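Local coordinates for protein acinetobacter secreted protease CpaA (Acinetobacter nosocomialis M2, PDB 6O38) that is a secreted zinc metalloprotease, probably exported by the type II secretion system and bound by its chaperone CpaB, at residues Lys247-Thr258 with Gln324-Val332. Sequence-based numbering, arbitrary orientation.
Sequences KINNTNVNSQAT and QAQVGDKVV
D329 receives T258 through both carboxylate oxygens, a two-point grip that joins the 247-258 loop of one StcE-type beta-sandwich domain to the turn Q326-D329 of the next. The backbone N of T258 donates to OD1 of D329 at 3.0 Å with an N-H...O angle of 169°, and OG1 of T258 donates to OD2 of D329 at 2.8 Å. Both bonds use syn lone pairs, the arrangement expected of a bidentate carboxylate. The threonine torsion explains the pairing: OG1 lies anti to the carbonyl carbon (chi1 -57°), beside its own N, and the two donors therefore face the same acid. D329 is also fixed from its own side, because Q326 N reaches OD2 at 2.9 Å from above the carboxylate plane, across the type II turn Q326-D329. OD2 thus accepts two hydrogen bonds.

Next to this site the Q326 side chain, extended beyond CG, crosses that of T258 at about a right angle, with CG 3.4 Å from OG1 of T258. Within the same turn, V327 is flanked by Q256, whose side chain runs alongside it and points the same way; the NE2 of Q256 approaches CB of V327 at 3.8 Å, a van der Waals contact at the exposed margin.

Within 247-258, S255 OG accepts from A257 N, forming an ST turn, while the N250 amide spans the loop to S255 O and A257 O. Its ND2 meets A257 O at 2.9 Å, in the carbonyl plane and on a lone pair, with the acceptor 5° out of the amide plane of N250.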
ATOM      1  N   LYS A 247     -15.852  -2.188  23.431  1.00 37.29           N
ATOM      2  CA  LYS A 247     -14.519  -1.687  23.734  1.00 35.37           C
ATOM      3  C   LYS A 247     -13.511  -2.827  23.680  1.00 34.57           C
ATOM      4  O   LYS A 247     -13.714  -3.870  24.306  1.00 35.90           O
ATOM      5  CB  LYS A 247     -14.497  -1.010  25.107  1.00 35.78           C
ATOM      6  CG  LYS A 247     -13.121  -0.564  25.567  1.00 34.22           C
ATOM      7  CD  LYS A 247     -13.184   0.042  26.961  1.00 34.78           C
ATOM      8  CE  LYS A 247     -11.848   0.644  27.363  1.00 33.46           C
ATOM      9  NZ  LYS A 247     -11.956   1.485  28.587  1.00 34.10           N
ATOM     10  N   ILE A 248     -12.434  -2.629  22.929  1.00 34.12           N
ATOM     11  CA  ILE A 248     -11.289  -3.532  22.966  1.00 33.32           C
ATOM     12  C   ILE A 248     -10.342  -3.045  24.055  1.00 32.65           C
ATOM     13  O   ILE A 248      -9.809  -1.932  23.973  1.00 31.91           O
ATOM     14  CB  ILE A 248     -10.582  -3.604  21.605  1.00 32.17           C
ATOM     15  CG1 ILE A 248     -11.542  -4.105  20.527  1.00 32.88           C
ATOM     16  CG2 ILE A 248      -9.360  -4.508  21.688  1.00 31.71           C
ATOM     17  CD1 ILE A 248     -11.030  -3.909  19.118  1.00 31.98           C
ATOM     18  N   ASN A 249     -10.141  -3.872  25.076  1.00 32.55           N
ATOM     19  CA  ASN A 249      -9.308  -3.483  26.205  1.00 32.06           C
ATOM     20  C   ASN A 249      -7.858  -3.305  25.767  1.00 30.85           C
ATOM     21  O   ASN A 249      -7.360  -4.029  24.899  1.00 30.60           O
ATOM     22  CB  ASN A 249      -9.402  -4.527  27.316  1.00 33.06           C
ATOM     23  CG  ASN A 249     -10.806  -4.654  27.875  1.00 34.71           C
ATOM     24  OD1 ASN A 249     -11.528  -3.664  28.005  1.00 35.01           O
ATOM     25  ND2 ASN A 249     -11.204  -5.877  28.208  1.00 36.04           N
ATOM     26  N   ASN A 250      -7.185  -2.324  26.368  1.00 33.66           N
ATOM     27  CA  ASN A 250      -5.814  -1.995  25.994  1.00 32.90           C
ATOM     28  C   ASN A 250      -4.781  -2.936  26.599  1.00 33.01           C
ATOM     29  O   ASN A 250      -3.609  -2.866  26.211  1.00 32.84           O
ATOM     30  CB  ASN A 250      -5.488  -0.555  26.399  1.00 32.65           C
ATOM     31  CG  ASN A 250      -6.229   0.467  25.560  1.00 32.58           C
ATOM     32  OD1 ASN A 250      -7.343   0.872  25.895  1.00 33.04           O
ATOM     33  ND2 ASN A 250      -5.616   0.887  24.460  1.00 32.09           N
ATOM     34  N   THR A 251      -5.172  -3.800  27.535  1.00 32.47           N
ATOM     35  CA  THR A 251      -4.216  -4.713  28.148  1.00 32.60           C
ATOM     36  C   THR A 251      -3.643  -5.665  27.104  1.00 32.60           C
ATOM     37  O   THR A 251      -4.346  -6.109  26.192  1.00 32.77           O
ATOM     38  CB  THR A 251      -4.877  -5.505  29.278  1.00 33.48           C
ATOM     39  OG1 THR A 251      -6.094  -6.097  28.804  1.00 34.39           O
ATOM     40  CG2 THR A 251      -5.183  -4.596  30.459  1.00 33.48           C
ATOM     41  N   ASN A 252      -2.347  -5.953  27.235  1.00 32.12           N
ATOM     42  CA  ASN A 252      -1.551  -6.786  26.336  1.00 32.26           C
ATOM     43  C   ASN A 252      -1.344  -6.147  24.968  1.00 31.92           C
ATOM     44  O   ASN A 252      -0.736  -6.776  24.094  1.00 32.21           O
ATOM     45  CB  ASN A 252      -2.148  -8.189  26.147  1.00 33.07           C
ATOM     46  CG  ASN A 252      -2.457  -8.872  27.464  1.00 33.71           C
ATOM     47  OD1 ASN A 252      -1.666  -8.818  28.404  1.00 33.60           O
ATOM     48  ND2 ASN A 252      -3.617  -9.516  27.539  1.00 34.51           N
ATOM     49  N   VAL A 253      -1.823  -4.925  24.749  1.00 32.02           N
ATOM     50  CA  VAL A 253      -1.678  -4.227  23.478  1.00 31.79           C
ATOM     51  C   VAL A 253      -0.686  -3.088  23.663  1.00 31.80           C
ATOM     52  O   VAL A 253      -0.682  -2.419  24.704  1.00 31.82           O
ATOM     53  CB  VAL A 253      -3.036  -3.701  22.970  1.00 31.47           C
ATOM     54  CG1 VAL A 253      -2.889  -3.068  21.594  1.00 31.33           C
ATOM     55  CG2 VAL A 253      -4.063  -4.823  22.943  1.00 31.89           C
ATOM     56  N   ASN A 254       0.153  -2.865  22.652  1.00 32.97           N
ATOM     57  CA  ASN A 254       1.133  -1.779  22.678  1.00 33.42           C
ATOM     58  C   ASN A 254       0.487  -0.472  22.213  1.00 33.31           C
ATOM     59  O   ASN A 254       0.916   0.176  21.258  1.00 33.82           O
ATOM     60  CB  ASN A 254       2.339  -2.138  21.821  1.00 34.28           C
ATOM     61  CG  ASN A 254       3.451  -1.112  21.915  1.00 35.11           C
ATOM     62  OD1 ASN A 254       3.665  -0.509  22.967  1.00 35.21           O
ATOM     63  ND2 ASN A 254       4.162  -0.907  20.813  1.00 35.99           N
ATOM     64  N   SER A 255      -0.574  -0.088  22.922  1.00 33.35           N
ATOM     65  CA  SER A 255      -1.299   1.135  22.608  1.00 33.18           C
ATOM     66  C   SER A 255      -2.259   1.496  23.731  1.00 32.97           C
ATOM     67  O   SER A 255      -2.981   0.634  24.244  1.00 32.65           O
ATOM     68  CB  SER A 255      -2.069   0.984  21.292  1.00 32.89           C
ATOM     69  OG  SER A 255      -2.884   2.116  21.044  1.00 32.76           O
ATOM     70  N   GLN A 256      -2.271   2.768  24.120  1.00 32.31           N
ATOM     71  CA  GLN A 256      -3.232   3.282  25.082  1.00 32.37           C
ATOM     72  C   GLN A 256      -4.398   3.990  24.408  1.00 32.21           C
ATOM     73  O   GLN A 256      -5.253   4.549  25.100  1.00 32.45           O
ATOM     74  CB  GLN A 256      -2.540   4.240  26.059  1.00 33.15           C
ATOM     75  CG  GLN A 256      -1.412   3.610  26.861  1.00 33.66           C
ATOM     76  CD  GLN A 256      -0.709   4.610  27.762  1.00 34.84           C
ATOM     77  OE1 GLN A 256       0.489   4.857  27.619  1.00 35.54           O
ATOM     78  NE2 GLN A 256      -1.453   5.188  28.698  1.00 34.89           N
ATOM     79  N   ALA A 257      -4.451   3.970  23.078  1.00 31.15           N
ATOM     80  CA  ALA A 257      -5.445   4.719  22.328  1.00 31.24           C
ATOM     81  C   ALA A 257      -6.842   4.132  22.534  1.00 31.14           C
ATOM     82  O   ALA A 257      -7.021   3.043  23.086  1.00 31.09           O
ATOM     83  CB  ALA A 257      -5.088   4.735  20.842  1.00 31.05           C
ATOM     84  N   THR A 258      -7.841   4.876  22.067  1.00 30.94           N
ATOM     85  CA  THR A 258      -9.244   4.499  22.222  1.00 31.41           C
ATOM     86  C   THR A 258      -9.574   3.413  21.206  1.00 31.12           C
ATOM     87  O   THR A 258      -9.724   3.685  20.014  1.00 31.04           O
ATOM     88  CB  THR A 258     -10.146   5.714  22.043  1.00 32.20           C
ATOM     89  OG1 THR A 258      -9.779   6.727  22.988  1.00 32.63           O
ATOM     90  CG2 THR A 258     -11.603   5.331  22.257  1.00 33.14           C
ATOM     91  N   GLN A 324     -12.391  14.655  25.490  1.00 35.41           N
ATOM     92  CA  GLN A 324     -12.101  13.362  26.093  1.00 35.05           C
ATOM     93  C   GLN A 324     -11.358  12.499  25.086  1.00 34.66           C
ATOM     94  O   GLN A 324     -11.816  12.319  23.953  1.00 35.29           O
ATOM     95  CB  GLN A 324     -13.384  12.668  26.557  1.00 35.73           C
ATOM     96  CG  GLN A 324     -13.882  13.193  27.894  1.00 36.28           C
ATOM     97  CD  GLN A 324     -15.322  12.821  28.180  1.00 37.45           C
ATOM     98  OE1 GLN A 324     -15.813  11.788  27.725  1.00 38.11           O
ATOM     99  NE2 GLN A 324     -16.024  13.693  28.896  1.00 37.84           N
ATOM    100  N   ALA A 325     -10.215  11.968  25.507  1.00 34.00           N
ATOM    101  CA  ALA A 325      -9.368  11.158  24.645  1.00 33.29           C
ATOM    102  C   ALA A 325      -8.484  10.290  25.524  1.00 32.57           C
ATOM    103  O   ALA A 325      -8.457  10.434  26.749  1.00 32.66           O
ATOM    104  CB  ALA A 325      -8.523  12.030  23.711  1.00 33.21           C
ATOM    105  N   GLN A 326      -7.758   9.383  24.881  1.00 32.39           N
ATOM    106  CA  GLN A 326      -6.809   8.517  25.559  1.00 31.72           C
ATOM    107  C   GLN A 326      -5.420   8.739  24.976  1.00 31.37           C
ATOM    108  O   GLN A 326      -5.276   9.178  23.830  1.00 31.39           O
ATOM    109  CB  GLN A 326      -7.213   7.043  25.439  1.00 31.31           C
ATOM    110  CG  GLN A 326      -8.518   6.709  26.147  1.00 32.04           C
ATOM    111  CD  GLN A 326      -8.893   5.245  26.027  1.00 32.07           C
ATOM    112  OE1 GLN A 326      -8.090   4.420  25.593  1.00 31.39           O
ATOM    113  NE2 GLN A 326     -10.121   4.915  26.410  1.00 33.11           N
ATOM    114  N   VAL A 327      -4.399   8.446  25.785  1.00 31.23           N
ATOM    115  CA  VAL A 327      -3.018   8.668  25.367  1.00 31.37           C
ATOM    116  C   VAL A 327      -2.735   7.903  24.084  1.00 30.86           C
ATOM    117  O   VAL A 327      -2.978   6.694  23.992  1.00 30.26           O
ATOM    118  CB  VAL A 327      -2.051   8.264  26.489  1.00 31.50           C
ATOM    119  CG1 VAL A 327      -0.612   8.350  26.005  1.00 31.93           C
ATOM    120  CG2 VAL A 327      -2.263   9.147  27.710  1.00 32.09           C
ATOM    121  N   GLY A 328      -2.219   8.610  23.081  1.00 31.14           N
ATOM    122  CA  GLY A 328      -1.942   8.042  21.785  1.00 30.82           C
ATOM    123  C   GLY A 328      -2.949   8.401  20.711  1.00 30.79           C
ATOM    124  O   GLY A 328      -2.651   8.230  19.523  1.00 30.81           O
ATOM    125  N   ASP A 329      -4.128   8.887  21.095  1.00 31.62           N
ATOM    126  CA  ASP A 329      -5.109   9.322  20.110  1.00 31.54           C
ATOM    127  C   ASP A 329      -4.545  10.471  19.284  1.00 32.10           C
ATOM    128  O   ASP A 329      -3.817  11.328  19.793  1.00 32.89           O
ATOM    129  CB  ASP A 329      -6.404   9.750  20.802  1.00 32.11           C
ATOM    130  CG  ASP A 329      -7.218   8.570  21.298  1.00 31.92           C
ATOM    131  OD1 ASP A 329      -6.907   7.427  20.907  1.00 31.22           O
ATOM    132  OD2 ASP A 329      -8.170   8.783  22.078  1.00 32.75           O
ATOM    133  N   LYS A 330      -4.885  10.486  17.997  1.00 31.05           N
ATOM    134  CA  LYS A 330      -4.327  11.449  17.060  1.00 31.63           C
ATOM    135  C   LYS A 330      -5.442  12.189  16.338  1.00 31.92           C
ATOM    136  O   LYS A 330      -6.480  11.605  16.010  1.00 31.41           O
ATOM    137  CB  LYS A 330      -3.415  10.760  16.037  1.00 31.36           C
ATOM    138  CG  LYS A 330      -2.150  10.173  16.634  1.00 31.62           C
ATOM    139  CD  LYS A 330      -1.240   9.617  15.554  1.00 31.87           C
ATOM    140  CE  LYS A 330       0.044   9.065  16.149  1.00 32.49           C
ATOM    141  NZ  LYS A 330       1.137   8.998  15.140  1.00 33.67           N
ATOM    142  N   VAL A 331      -5.217  13.476  16.093  1.00 30.89           N
ATOM    143  CA  VAL A 331      -6.111  14.304  15.293  1.00 31.37           C
ATOM    144  C   VAL A 331      -5.290  14.932  14.177  1.00 31.83           C
ATOM    145  O   VAL A 331      -4.291  15.610  14.442  1.00 32.63           O
ATOM    146  CB  VAL A 331      -6.806  15.386  16.137  1.00 32.46           C
ATOM    147  CG1 VAL A 331      -7.574  16.341  15.238  1.00 32.95           C
ATOM    148  CG2 VAL A 331      -7.737  14.745  17.153  1.00 32.24           C
ATOM    149  N   VAL A 332      -5.709  14.704  12.936  1.00 33.61           N
ATOM    150  CA  VAL A 332      -5.085  15.299  11.761  1.00 34.22           C
ATOM    151  C   VAL A 332      -6.071  16.284  11.157  1.00 34.82           C
ATOM    152  O   VAL A 332      -7.235  15.941  10.919  1.00 34.24           O
ATOM    153  CB  VAL A 332      -4.674  14.229  10.734  1.00 33.59           C
ATOM    154  CG1 VAL A 332      -4.071  14.884   9.501  1.00 34.44           C
ATOM    155  CG2 VAL A 332      -3.695  13.247  11.356  1.00 33.18           C
TER